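Local coordinates for oligopeptide ABC transporter, periplasmic oligopeptide-binding protein, putative (Thermotoga maritima MSB8, PDB 5IPW) that probably binds oligopeptides in the periplasm and hands them to an ABC transporter for uptake across the cytoplasmic membrane, at residues Phe261-Ile274 against Pro621-Gln633. Numbering follows the deposited sequence.
Sequences FWAVDIEGNQLPYI and PLNAMPMQFFIEQ
M627 pushes its thioether across L271 and up to the edge of the F261 ring, a Met-aromatic contact with SD 5.0 Å from the centroid of the F261 ring and near its plane. In this family 5 solute-binding protein, the contact packs the C-terminal tail against F261, the start of strand 263-265, outermost in the sheet 2-4/48-51/263-265, and the loop 271-274 beyond its turn. M627 bends at chi3 (-120°), which turns CE against both CB of A263 and CD1 of L271; V50 of strand 48-51 also touches this methionine. Farther along, Y273 lies with L271 CD2 over the centre of one face, while the edge of the F630 ring points toward the other, an edge-to-face pair with centroids 5.6 Å apart and planes at 64°. The rim of Y273 meets backbone carbonyls, CE2 lying 3.2 Å from Q628 O. An alanine in place of Y273 is likely to open a gap between L271 and F630 and leave G57 N without its hydroxyl acceptor. I274 reaches CD1 to within 4.0 Å of F629 CB. Beside it, a water accepts from I274 N and donates to both M627 O and F629 O, the latter 2.6 Å from the water oxygen.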
ATOM      1  N   PHE A 261      23.217   7.514 -10.522  1.00 33.90           N
ATOM      2  CA  PHE A 261      22.448   6.554  -9.729  1.00 32.32           C
ATOM      3  C   PHE A 261      23.394   5.615  -8.983  1.00 33.95           C
ATOM      4  O   PHE A 261      24.438   5.213  -9.513  1.00 35.02           O
ATOM      5  CB  PHE A 261      21.453   5.755 -10.575  1.00 29.95           C
ATOM      6  CG  PHE A 261      20.406   5.060  -9.756  1.00 27.61           C
ATOM      7  CD1 PHE A 261      19.568   5.786  -8.930  1.00 27.71           C
ATOM      8  CD2 PHE A 261      20.285   3.686  -9.774  1.00 27.03           C
ATOM      9  CE1 PHE A 261      18.619   5.156  -8.143  1.00 27.99           C
ATOM     10  CE2 PHE A 261      19.334   3.047  -8.999  1.00 26.79           C
ATOM     11  CZ  PHE A 261      18.497   3.781  -8.184  1.00 27.43           C
ATOM     12  N   TRP A 262      22.979   5.245  -7.774  1.00 34.30           N
ATOM     13  CA  TRP A 262      23.882   4.778  -6.712  1.00 35.39           C
ATOM     14  C   TRP A 262      23.716   3.304  -6.402  1.00 35.27           C
ATOM     15  O   TRP A 262      24.207   2.839  -5.377  1.00 36.93           O
ATOM     16  CB  TRP A 262      23.630   5.589  -5.429  1.00 35.57           C
ATOM     17  CG  TRP A 262      22.198   5.916  -5.275  1.00 36.41           C
ATOM     18  CD1 TRP A 262      21.566   7.039  -5.723  1.00 37.45           C
ATOM     19  CD2 TRP A 262      21.190   5.089  -4.702  1.00 36.83           C
ATOM     20  NE1 TRP A 262      20.228   6.968  -5.447  1.00 38.00           N
ATOM     21  CE2 TRP A 262      19.968   5.780  -4.818  1.00 37.85           C
ATOM     22  CE3 TRP A 262      21.198   3.834  -4.098  1.00 37.36           C
ATOM     23  CZ2 TRP A 262      18.765   5.259  -4.351  1.00 38.68           C
ATOM     24  CZ3 TRP A 262      19.997   3.315  -3.629  1.00 39.21           C
ATOM     25  CH2 TRP A 262      18.798   4.024  -3.763  1.00 38.67           C
ATOM     26  N   ALA A 263      23.022   2.568  -7.266  1.00 33.62           N
ATOM     27  CA  ALA A 263      22.874   1.134  -7.081  1.00 32.47           C
ATOM     28  C   ALA A 263      23.411   0.420  -8.293  1.00 32.49           C
ATOM     29  O   ALA A 263      23.383   0.953  -9.392  1.00 33.32           O
ATOM     30  CB  ALA A 263      21.422   0.766  -6.867  1.00 31.13           C
ATOM     31  N   VAL A 264      23.899  -0.794  -8.077  1.00 34.14           N
ATOM     32  CA  VAL A 264      24.380  -1.650  -9.146  1.00 34.78           C
ATOM     33  C   VAL A 264      23.800  -3.057  -9.049  1.00 35.29           C
ATOM     34  O   VAL A 264      23.158  -3.427  -8.071  1.00 35.14           O
ATOM     35  CB  VAL A 264      25.920  -1.754  -9.146  1.00 36.17           C
ATOM     36  CG1 VAL A 264      26.560  -0.374  -9.243  1.00 36.11           C
ATOM     37  CG2 VAL A 264      26.426  -2.469  -7.895  1.00 37.60           C
ATOM     38  N   ASP A 265      24.019  -3.792 -10.125  1.00 38.09           N
ATOM     39  CA  ASP A 265      23.837  -5.236 -10.244  1.00 39.44           C
ATOM     40  C   ASP A 265      24.751  -6.050  -9.381  1.00 39.53           C
ATOM     41  O   ASP A 265      25.781  -5.571  -8.930  1.00 38.95           O
ATOM     42  CB  ASP A 265      24.281  -5.642 -11.654  1.00 42.04           C
ATOM     43  CG  ASP A 265      23.168  -5.886 -12.542  1.00 44.62           C
ATOM     44  OD1 ASP A 265      22.026  -5.678 -12.101  1.00 56.24           O
ATOM     45  OD2 ASP A 265      23.432  -6.289 -13.684  1.00 46.21           O
ATOM     46  N   ILE A 266      24.432  -7.333  -9.274  1.00 38.31           N
ATOM     47  CA  ILE A 266      25.400  -8.307  -8.793  1.00 37.77           C
ATOM     48  C   ILE A 266      26.646  -8.391  -9.688  1.00 38.25           C
ATOM     49  O   ILE A 266      27.705  -8.755  -9.210  1.00 40.95           O
ATOM     50  CB  ILE A 266      24.780  -9.710  -8.566  1.00 37.69           C
ATOM     51  CG1 ILE A 266      24.159 -10.283  -9.838  1.00 39.43           C
ATOM     52  CG2 ILE A 266      23.727  -9.646  -7.468  1.00 38.36           C
ATOM     53  CD1 ILE A 266      23.578 -11.676  -9.666  1.00 39.40           C
ATOM     54  N   GLU A 267      26.537  -8.070 -10.973  1.00 39.19           N
ATOM     55  CA  GLU A 267      27.721  -7.983 -11.849  1.00 39.43           C
ATOM     56  C   GLU A 267      28.361  -6.591 -11.908  1.00 36.46           C
ATOM     57  O   GLU A 267      29.244  -6.353 -12.727  1.00 36.36           O
ATOM     58  CB  GLU A 267      27.368  -8.427 -13.276  1.00 43.42           C
ATOM     59  CG  GLU A 267      27.067  -9.916 -13.425  1.00 48.13           C
ATOM     60  CD  GLU A 267      28.316 -10.785 -13.340  1.00 52.39           C
ATOM     61  OE1 GLU A 267      29.163 -10.702 -14.248  1.00 52.51           O
ATOM     62  OE2 GLU A 267      28.448 -11.555 -12.359  1.00 58.74           O
ATOM     63  N   GLY A 268      27.921  -5.665 -11.068  1.00 35.36           N
ATOM     64  CA  GLY A 268      28.483  -4.307 -11.070  1.00 34.95           C
ATOM     65  C   GLY A 268      27.994  -3.344 -12.154  1.00 34.83           C
ATOM     66  O   GLY A 268      28.569  -2.268 -12.322  1.00 36.34           O
ATOM     67  N   ASN A 269      26.950  -3.713 -12.896  1.00 32.82           N
ATOM     68  CA  ASN A 269      26.277  -2.767 -13.796  1.00 32.04           C
ATOM     69  C   ASN A 269      25.540  -1.667 -13.013  1.00 31.20           C
ATOM     70  O   ASN A 269      24.682  -1.960 -12.186  1.00 28.94           O
ATOM     71  CB  ASN A 269      25.265  -3.487 -14.703  1.00 31.63           C
ATOM     72  CG  ASN A 269      25.912  -4.514 -15.612  1.00 30.56           C
ATOM     73  OD1 ASN A 269      26.836  -4.202 -16.353  1.00 29.60           O
ATOM     74  ND2 ASN A 269      25.426  -5.751 -15.556  1.00 29.71           N
ATOM     75  N   GLN A 270      25.882  -0.409 -13.288  1.00 30.92           N
ATOM     76  CA  GLN A 270      25.188   0.731 -12.701  1.00 32.14           C
ATOM     77  C   GLN A 270      23.775   0.826 -13.261  1.00 33.18           C
ATOM     78  O   GLN A 270      23.575   0.987 -14.465  1.00 33.77           O
ATOM     79  CB  GLN A 270      25.926   2.042 -12.998  1.00 32.67           C
ATOM     80  CG  GLN A 270      25.203   3.274 -12.461  1.00 33.45           C
ATOM     81  CD  GLN A 270      25.766   4.589 -12.973  1.00 34.25           C
ATOM     82  OE1 GLN A 270      26.227   4.681 -14.114  1.00 33.83           O
ATOM     83  NE2 GLN A 270      25.704   5.628 -12.138  1.00 34.74           N
ATOM     84  N   LEU A 271      22.799   0.750 -12.374  1.00 32.21           N
ATOM     85  CA  LEU A 271      21.409   0.804 -12.772  1.00 32.49           C
ATOM     86  C   LEU A 271      20.995   2.257 -13.052  1.00 32.12           C
ATOM     87  O   LEU A 271      21.726   3.189 -12.713  1.00 30.86           O
ATOM     88  CB  LEU A 271      20.540   0.173 -11.672  1.00 32.07           C
ATOM     89  CG  LEU A 271      20.833  -1.305 -11.421  1.00 31.42           C
ATOM     90  CD1 LEU A 271      20.147  -1.775 -10.153  1.00 31.15           C
ATOM     91  CD2 LEU A 271      20.402  -2.163 -12.601  1.00 31.82           C
ATOM     92  N   PRO A 272      19.835   2.451 -13.702  1.00 32.17           N
ATOM     93  CA  PRO A 272      18.943   1.425 -14.267  1.00 31.59           C
ATOM     94  C   PRO A 272      19.513   0.779 -15.510  1.00 30.65           C
ATOM     95  O   PRO A 272      20.481   1.262 -16.055  1.00 30.35           O
ATOM     96  CB  PRO A 272      17.673   2.209 -14.618  1.00 31.51           C
ATOM     97  CG  PRO A 272      18.132   3.611 -14.802  1.00 31.89           C
ATOM     98  CD  PRO A 272      19.270   3.805 -13.837  1.00 32.57           C
ATOM     99  N   TYR A 273      18.921  -0.316 -15.954  1.00 31.15           N
ATOM    100  CA  TYR A 273      19.311  -0.906 -17.222  1.00 32.72           C
ATOM    101  C   TYR A 273      18.789  -0.055 -18.378  1.00 33.52           C
ATOM    102  O   TYR A 273      19.486   0.191 -19.358  1.00 33.60           O
ATOM    103  CB  TYR A 273      18.708  -2.288 -17.351  1.00 34.51           C
ATOM    104  CG  TYR A 273      19.293  -3.347 -16.441  1.00 34.31           C
ATOM    105  CD1 TYR A 273      20.633  -3.686 -16.507  1.00 34.44           C
ATOM    106  CD2 TYR A 273      18.487  -4.048 -15.562  1.00 33.93           C
ATOM    107  CE1 TYR A 273      21.157  -4.682 -15.701  1.00 33.85           C
ATOM    108  CE2 TYR A 273      18.998  -5.043 -14.763  1.00 34.13           C
ATOM    109  CZ  TYR A 273      20.334  -5.345 -14.830  1.00 33.53           C
ATOM    110  OH  TYR A 273      20.822  -6.349 -14.043  1.00 32.64           O
ATOM    111  N   ILE A 274      17.556   0.409 -18.222  1.00 34.23           N
ATOM    112  CA  ILE A 274      16.842   1.134 -19.260  1.00 34.85           C
ATOM    113  C   ILE A 274      17.299   2.598 -19.332  1.00 34.74           C
ATOM    114  O   ILE A 274      17.405   3.275 -18.309  1.00 35.88           O
ATOM    115  CB  ILE A 274      15.324   1.019 -19.010  1.00 34.30           C
ATOM    116  CG1 ILE A 274      14.923  -0.460 -19.082  1.00 32.41           C
ATOM    117  CG2 ILE A 274      14.542   1.847 -20.022  1.00 35.47           C
ATOM    118  CD1 ILE A 274      13.545  -0.749 -18.547  1.00 33.16           C
ATOM    119  N   PRO A 621       4.039   0.163  -8.872  1.00 37.68           N
ATOM    120  CA  PRO A 621       4.910  -0.991  -9.076  1.00 37.25           C
ATOM    121  C   PRO A 621       6.316  -0.907  -8.476  1.00 37.24           C
ATOM    122  O   PRO A 621       7.138  -1.757  -8.797  1.00 39.29           O
ATOM    123  CB  PRO A 621       5.014  -1.050 -10.598  1.00 38.05           C
ATOM    124  CG  PRO A 621       5.053   0.388 -10.991  1.00 38.11           C
ATOM    125  CD  PRO A 621       4.156   1.107 -10.003  1.00 38.49           C
ATOM    126  N   LEU A 622       6.604   0.061  -7.608  1.00 37.38           N
ATOM    127  CA  LEU A 622       7.929   0.117  -6.954  1.00 38.17           C
ATOM    128  C   LEU A 622       8.261  -1.194  -6.253  1.00 38.51           C
ATOM    129  O   LEU A 622       9.410  -1.619  -6.165  1.00 39.05           O
ATOM    130  CB  LEU A 622       7.983   1.242  -5.928  1.00 37.78           C
ATOM    131  CG  LEU A 622       9.349   1.458  -5.275  1.00 37.59           C
ATOM    132  CD1 LEU A 622      10.362   1.915  -6.314  1.00 38.04           C
ATOM    133  CD2 LEU A 622       9.248   2.465  -4.145  1.00 38.21           C
ATOM    134  N   ASN A 623       7.217  -1.801  -5.731  1.00 42.49           N
ATOM    135  CA  ASN A 623       7.226  -3.127  -5.152  1.00 44.58           C
ATOM    136  C   ASN A 623       7.889  -4.202  -6.049  1.00 41.45           C
ATOM    137  O   ASN A 623       8.463  -5.159  -5.552  1.00 39.20           O
ATOM    138  CB  ASN A 623       5.748  -3.471  -4.888  1.00 49.67           C
ATOM    139  CG  ASN A 623       5.573  -4.763  -4.164  1.00 56.03           C
ATOM    140  OD1 ASN A 623       6.502  -5.254  -3.515  1.00 67.09           O
ATOM    141  ND2 ASN A 623       4.380  -5.334  -4.263  1.00 55.66           N
ATOM    142  N   ALA A 624       7.780  -4.045  -7.369  1.00 38.68           N
ATOM    143  CA  ALA A 624       8.423  -4.936  -8.337  1.00 37.92           C
ATOM    144  C   ALA A 624       9.877  -4.557  -8.633  1.00 36.78           C
ATOM    145  O   ALA A 624      10.589  -5.299  -9.312  1.00 36.20           O
ATOM    146  CB  ALA A 624       7.626  -4.932  -9.633  1.00 39.74           C
ATOM    147  N   MET A 625      10.282  -3.384  -8.156  1.00 36.89           N
ATOM    148  CA  MET A 625      11.639  -2.862  -8.276  1.00 39.32           C
ATOM    149  C   MET A 625      12.052  -2.565  -9.714  1.00 37.81           C
ATOM    150  O   MET A 625      12.943  -3.208 -10.259  1.00 39.09           O
ATOM    151  CB  MET A 625      12.651  -3.794  -7.575  1.00 43.62           C
ATOM    152  CG  MET A 625      13.759  -3.043  -6.836  1.00 47.35           C
ATOM    153  SD  MET A 625      13.104  -1.745  -5.754  1.00 53.24           S
ATOM    154  CE  MET A 625      14.603  -0.956  -5.195  1.00 57.42           C
ATOM    155  N   PRO A 626      11.414  -1.560 -10.332  1.00 36.50           N
ATOM    156  CA  PRO A 626      11.622  -1.279 -11.761  1.00 35.41           C
ATOM    157  C   PRO A 626      13.010  -0.787 -12.170  1.00 34.62           C
ATOM    158  O   PRO A 626      13.348  -0.818 -13.358  1.00 33.44           O
ATOM    159  CB  PRO A 626      10.569  -0.210 -12.066  1.00 36.08           C
ATOM    160  CG  PRO A 626      10.237   0.394 -10.758  1.00 36.12           C
ATOM    161  CD  PRO A 626      10.348  -0.720  -9.763  1.00 35.78           C
ATOM    162  N   MET A 627      13.818  -0.351 -11.213  1.00 34.34           N
ATOM    163  CA  MET A 627      15.183   0.057 -11.531  1.00 33.50           C
ATOM    164  C   MET A 627      15.985  -1.078 -12.183  1.00 31.27           C
ATOM    165  O   MET A 627      16.936  -0.812 -12.915  1.00 29.55           O
ATOM    166  CB  MET A 627      15.903   0.610 -10.288  1.00 34.69           C
ATOM    167  CG  MET A 627      16.329  -0.423  -9.244  1.00 36.84           C
ATOM    168  SD  MET A 627      16.848   0.323  -7.665  1.00 37.81           S
ATOM    169  CE  MET A 627      18.489  -0.312  -7.684  1.00 40.01           C
ATOM    170  N   GLN A 628      15.597  -2.331 -11.927  1.00 29.91           N
ATOM    171  CA  GLN A 628      16.288  -3.497 -12.517  1.00 29.17           C
ATOM    172  C   GLN A 628      15.500  -4.204 -13.619  1.00 28.14           C
ATOM    173  O   GLN A 628      15.872  -5.301 -14.041  1.00 27.37           O
ATOM    174  CB  GLN A 628      16.742  -4.513 -11.436  1.00 28.04           C
ATOM    175  CG  GLN A 628      15.682  -5.056 -10.495  1.00 27.45           C
ATOM    176  CD  GLN A 628      14.832  -6.154 -11.091  1.00 27.48           C
ATOM    177  OE1 GLN A 628      15.338  -7.204 -11.477  1.00 27.03           O
ATOM    178  NE2 GLN A 628      13.522  -5.923 -11.155  1.00 28.42           N
ATOM    179  N   PHE A 629      14.424  -3.583 -14.090  1.00 28.61           N
ATOM    180  CA  PHE A 629      13.761  -4.048 -15.314  1.00 28.58           C
ATOM    181  C   PHE A 629      14.714  -3.813 -16.457  1.00 29.01           C
ATOM    182  O   PHE A 629      15.500  -2.870 -16.416  1.00 29.68           O
ATOM    183  CB  PHE A 629      12.490  -3.258 -15.614  1.00 28.34           C
ATOM    184  CG  PHE A 629      11.360  -3.475 -14.640  1.00 28.04           C
ATOM    185  CD1 PHE A 629      11.386  -4.488 -13.690  1.00 28.26           C
ATOM    186  CD2 PHE A 629      10.232  -2.677 -14.724  1.00 28.46           C
ATOM    187  CE1 PHE A 629      10.325  -4.669 -12.816  1.00 28.73           C
ATOM    188  CE2 PHE A 629       9.157  -2.864 -13.871  1.00 28.73           C
ATOM    189  CZ  PHE A 629       9.208  -3.854 -12.906  1.00 29.30           C
ATOM    190  N   PHE A 630      14.650  -4.660 -17.477  1.00 30.31           N
ATOM    191  CA  PHE A 630      15.405  -4.407 -18.700  1.00 31.04           C
ATOM    192  C   PHE A 630      14.715  -4.889 -19.964  1.00 31.50           C
ATOM    193  O   PHE A 630      13.792  -5.693 -19.915  1.00 30.16           O
ATOM    194  CB  PHE A 630      16.817  -5.002 -18.611  1.00 31.70           C
ATOM    195  CG  PHE A 630      16.888  -6.502 -18.817  1.00 31.63           C
ATOM    196  CD1 PHE A 630      16.582  -7.374 -17.786  1.00 31.83           C
ATOM    197  CD2 PHE A 630      17.323  -7.031 -20.020  1.00 31.77           C
ATOM    198  CE1 PHE A 630      16.686  -8.746 -17.958  1.00 32.43           C
ATOM    199  CE2 PHE A 630      17.426  -8.402 -20.199  1.00 32.76           C
ATOM    200  CZ  PHE A 630      17.102  -9.262 -19.166  1.00 32.40           C
ATOM    201  N   ILE A 631      15.206  -4.373 -21.089  1.00 33.61           N
ATOM    202  CA  ILE A 631      14.759  -4.753 -22.418  1.00 35.60           C
ATOM    203  C   ILE A 631      15.868  -5.551 -23.091  1.00 36.43           C
ATOM    204  O   ILE A 631      17.008  -5.091 -23.175  1.00 35.62           O
ATOM    205  CB  ILE A 631      14.456  -3.497 -23.277  1.00 36.48           C
ATOM    206  CG1 ILE A 631      13.320  -2.693 -22.653  1.00 37.10           C
ATOM    207  CG2 ILE A 631      14.080  -3.869 -24.706  1.00 35.11           C
ATOM    208  CD1 ILE A 631      13.359  -1.226 -23.014  1.00 38.14           C
ATOM    209  N   GLU A 632      15.528  -6.726 -23.606  1.00 39.29           N
ATOM    210  CA  GLU A 632      16.515  -7.561 -24.284  1.00 42.88           C
ATOM    211  C   GLU A 632      17.158  -6.805 -25.439  1.00 44.80           C
ATOM    212  O   GLU A 632      16.484  -6.075 -26.150  1.00 48.30           O
ATOM    213  CB  GLU A 632      15.867  -8.845 -24.791  1.00 44.40           C
ATOM    214  CG  GLU A 632      15.461  -9.776 -23.666  1.00 45.32           C
ATOM    215  CD  GLU A 632      14.698 -10.999 -24.125  1.00 47.12           C
ATOM    216  OE1 GLU A 632      14.217 -11.027 -25.277  1.00 46.06           O
ATOM    217  OE2 GLU A 632      14.562 -11.937 -23.307  1.00 50.79           O
ATOM    218  N   GLN A 633      18.468  -6.961 -25.591  1.00 47.91           N
ATOM    219  CA  GLN A 633      19.210  -6.353 -26.689  1.00 49.64           C
ATOM    220  C   GLN A 633      19.747  -7.457 -27.585  1.00 50.53           C
ATOM    221  O   GLN A 633      19.668  -7.348 -28.806  1.00 53.69           O
ATOM    222  CB  GLN A 633      20.372  -5.496 -26.173  1.00 50.11           C
ATOM    223  CG  GLN A 633      20.002  -4.465 -25.115  1.00 51.96           C
ATOM    224  CD  GLN A 633      19.140  -3.326 -25.649  1.00 52.52           C
ATOM    225  OE1 GLN A 633      19.557  -2.590 -26.536  1.00 51.53           O
ATOM    226  NE2 GLN A 633      17.941  -3.163 -25.086  1.00 53.78           N
TER
HETATM  227  O   HOH W   1      15.891  -0.393 -15.824  1.00 25.13           O